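Local coordinates for protein transcriptional regulator, MarR/EmrR family (Clostridium acetobutylicum, PDB 3JW4) that probably binds DNA as a transcriptional regulator of the MarR/EmrR family, with a winged helix-turn-helix domain, at residues B[47-51]-B[100-104]. Numbering follows the deposited sequence.
With GOL (glycerol), chain E.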
loop_
_atom_site.group_PDB
_atom_site.type_symbol
_atom_site.label_atom_id
_atom_site.label_comp_id
_atom_site.label_asym_id
_atom_site.label_seq_id
_atom_site.Cartn_x
_atom_site.Cartn_y
_atom_site.Cartn_z
ATOM N N ILE B 47 6.610 -4.122 17.337
ATOM C CA ILE B 47 7.587 -4.011 18.427
ATOM C C ILE B 47 7.785 -2.548 18.864
ATOM O O ILE B 47 7.855 -2.269 20.044
ATOM C CB ILE B 47 8.964 -4.547 18.083
ATOM C CG1 ILE B 47 8.943 -5.986 17.708
ATOM C CG2 ILE B 47 9.862 -4.563 19.355
ATOM C CD1 ILE B 47 10.329 -6.478 17.344
ATOM N N GLY B 48 7.944 -1.644 17.894
ATOM C CA GLY B 48 8.034 -0.214 18.164
ATOM C C GLY B 48 6.859 0.305 18.989
ATOM O O GLY B 48 7.045 1.046 19.938
ATOM N N TYR B 49 5.648 -0.065 18.605
ATOM C CA TYR B 49 4.444 0.389 19.297
ATOM C C TYR B 49 4.487 -0.136 20.733
ATOM O O TYR B 49 4.209 0.587 21.687
ATOM C CB TYR B 49 3.174 -0.123 18.578
ATOM C CG TYR B 49 1.901 0.358 19.229
ATOM C CD1 TYR B 49 1.425 1.658 18.983
ATOM C CD2 TYR B 49 1.224 -0.426 20.151
ATOM C CE1 TYR B 49 0.274 2.147 19.618
ATOM C CE2 TYR B 49 0.053 0.056 20.804
ATOM C CZ TYR B 49 -0.406 1.341 20.522
ATOM O OH TYR B 49 -1.538 1.828 21.125
ATOM N N ILE B 50 4.880 -1.396 20.897
ATOM C CA ILE B 50 4.965 -1.958 22.223
ATOM C C ILE B 50 6.011 -1.206 23.044
ATOM O O ILE B 50 5.735 -0.779 24.148
ATOM C CB ILE B 50 5.279 -3.444 22.232
ATOM C CG1 ILE B 50 4.201 -4.270 21.533
ATOM C CG2 ILE B 50 5.429 -3.921 23.644
ATOM C CD1 ILE B 50 4.661 -5.686 21.202
ATOM N N TYR B 51 7.198 -1.017 22.494
ATOM C CA TYR B 51 8.251 -0.302 23.193
ATOM C C TYR B 51 7.788 1.106 23.646
ATOM O O TYR B 51 8.018 1.499 24.769
ATOM C CB TYR B 51 9.485 -0.170 22.303
ATOM C CG TYR B 51 10.710 0.386 23.006
ATOM C CD1 TYR B 51 11.243 -0.271 24.083
ATOM C CD2 TYR B 51 11.329 1.556 22.580
ATOM C CE1 TYR B 51 12.345 0.197 24.736
ATOM C CE2 TYR B 51 12.465 2.047 23.241
ATOM C CZ TYR B 51 12.961 1.338 24.329
ATOM O OH TYR B 51 14.063 1.725 25.057
ATOM N N ASN B 100 0.334 -7.845 30.648
ATOM C CA ASN B 100 0.807 -6.698 29.855
ATOM C C ASN B 100 2.014 -7.148 29.035
ATOM O O ASN B 100 2.840 -7.934 29.516
ATOM C CB ASN B 100 1.233 -5.533 30.760
ATOM C CG ASN B 100 0.048 -4.743 31.371
ATOM O OD1 ASN B 100 0.175 -4.251 32.457
ATOM N ND2 ASN B 100 -1.062 -4.609 30.662
ATOM N N ILE B 101 2.156 -6.592 27.839
ATOM C CA ILE B 101 3.210 -6.969 26.922
ATOM C C ILE B 101 4.354 -5.931 27.033
ATOM O O ILE B 101 4.103 -4.696 27.021
ATOM C CB ILE B 101 2.643 -7.072 25.473
ATOM C CG1 ILE B 101 1.474 -8.083 25.431
ATOM C CG2 ILE B 101 3.734 -7.431 24.486
ATOM C CD1 ILE B 101 0.635 -8.005 24.195
ATOM N N TYR B 102 5.579 -6.417 27.213
ATOM C CA TYR B 102 6.752 -5.558 27.273
ATOM C C TYR B 102 7.824 -6.036 26.317
ATOM O O TYR B 102 7.882 -7.196 26.002
ATOM C CB TYR B 102 7.331 -5.549 28.676
ATOM C CG TYR B 102 6.425 -4.918 29.691
ATOM C CD1 TYR B 102 5.426 -5.663 30.299
ATOM C CD2 TYR B 102 6.557 -3.589 30.038
ATOM C CE1 TYR B 102 4.590 -5.096 31.246
ATOM C CE2 TYR B 102 5.698 -3.003 30.981
ATOM C CZ TYR B 102 4.725 -3.778 31.573
ATOM O OH TYR B 102 3.873 -3.257 32.511
ATOM N N VAL B 103 8.658 -5.123 25.850
ATOM C CA VAL B 103 9.821 -5.478 25.076
ATOM C C VAL B 103 10.931 -5.941 26.033
ATOM O O VAL B 103 11.102 -5.447 27.134
ATOM C CB VAL B 103 10.236 -4.304 24.188
ATOM C CG1 VAL B 103 11.391 -4.631 23.363
ATOM C CG2 VAL B 103 9.052 -3.981 23.224
ATOM N N LEU B 104 11.630 -6.983 25.652
ATOM C CA LEU B 104 12.813 -7.374 26.425
ATOM C C LEU B 104 14.033 -6.613 25.863
ATOM O O LEU B 104 13.945 -6.088 24.769
ATOM C CB LEU B 104 12.981 -8.883 26.285
ATOM C CG LEU B 104 12.017 -9.743 27.086
ATOM C CD1 LEU B 104 12.031 -11.234 26.591
ATOM C CD2 LEU B 104 12.366 -9.660 28.569
HETATM C C1 GOL E . 15.155 -2.946 27.836
HETATM O O1 GOL E . 16.492 -2.561 27.570
HETATM C C2 GOL E . 14.231 -1.741 27.708
HETATM O O2 GOL E . 14.793 -0.785 26.810
HETATM C C3 GOL E . 12.837 -2.200 27.244
HETATM O O3 GOL E . 12.052 -2.753 28.285
#
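Val103 turns its CG2 methyl onto the helix of Ile50, joining the wing of the winged helix-turn-helix fold to helix 41-53. Strand 100-103, paired antiparallel with strand 87-90, runs nearly at right angles to this helix, at 105°, with no hydrogen bond between the two segments. Methyl groups make the contact: beta-branched Ile101 and Val103 suit an extended strand, while the helix isoleucines offer a methyl near the backbone plus a longer branch. Val103 CG2 lies 3.6 Å from Ile50 CG2 and 4.0 Å from Ile47 CG2, and also against Tyr51 N. In Val103, CG1 stands anti to the backbone N (chi1 -179°) and CG2 anti to the carbonyl carbon, the branch that meets the helix.

Ile50 uses both its branches: CG2 also meets the carbonyl oxygen of Ile101, while CD1 rests 3.8 Å from Ile101 CG2. Leu63 of helix 60-64 packs on Ile101, continuing the core.

At the exposed margin, Tyr51 sets its CB against Val103 CG2, and its ring lies beside a glycerol, probably from crystallisation, that Gln54 NE2 also binds. Glycerol O2, at the ring's edge, shares a 3.1 Å hydrogen bond with Tyr51 OH, and O3 donates to Val103 O, also at 3.1 Å.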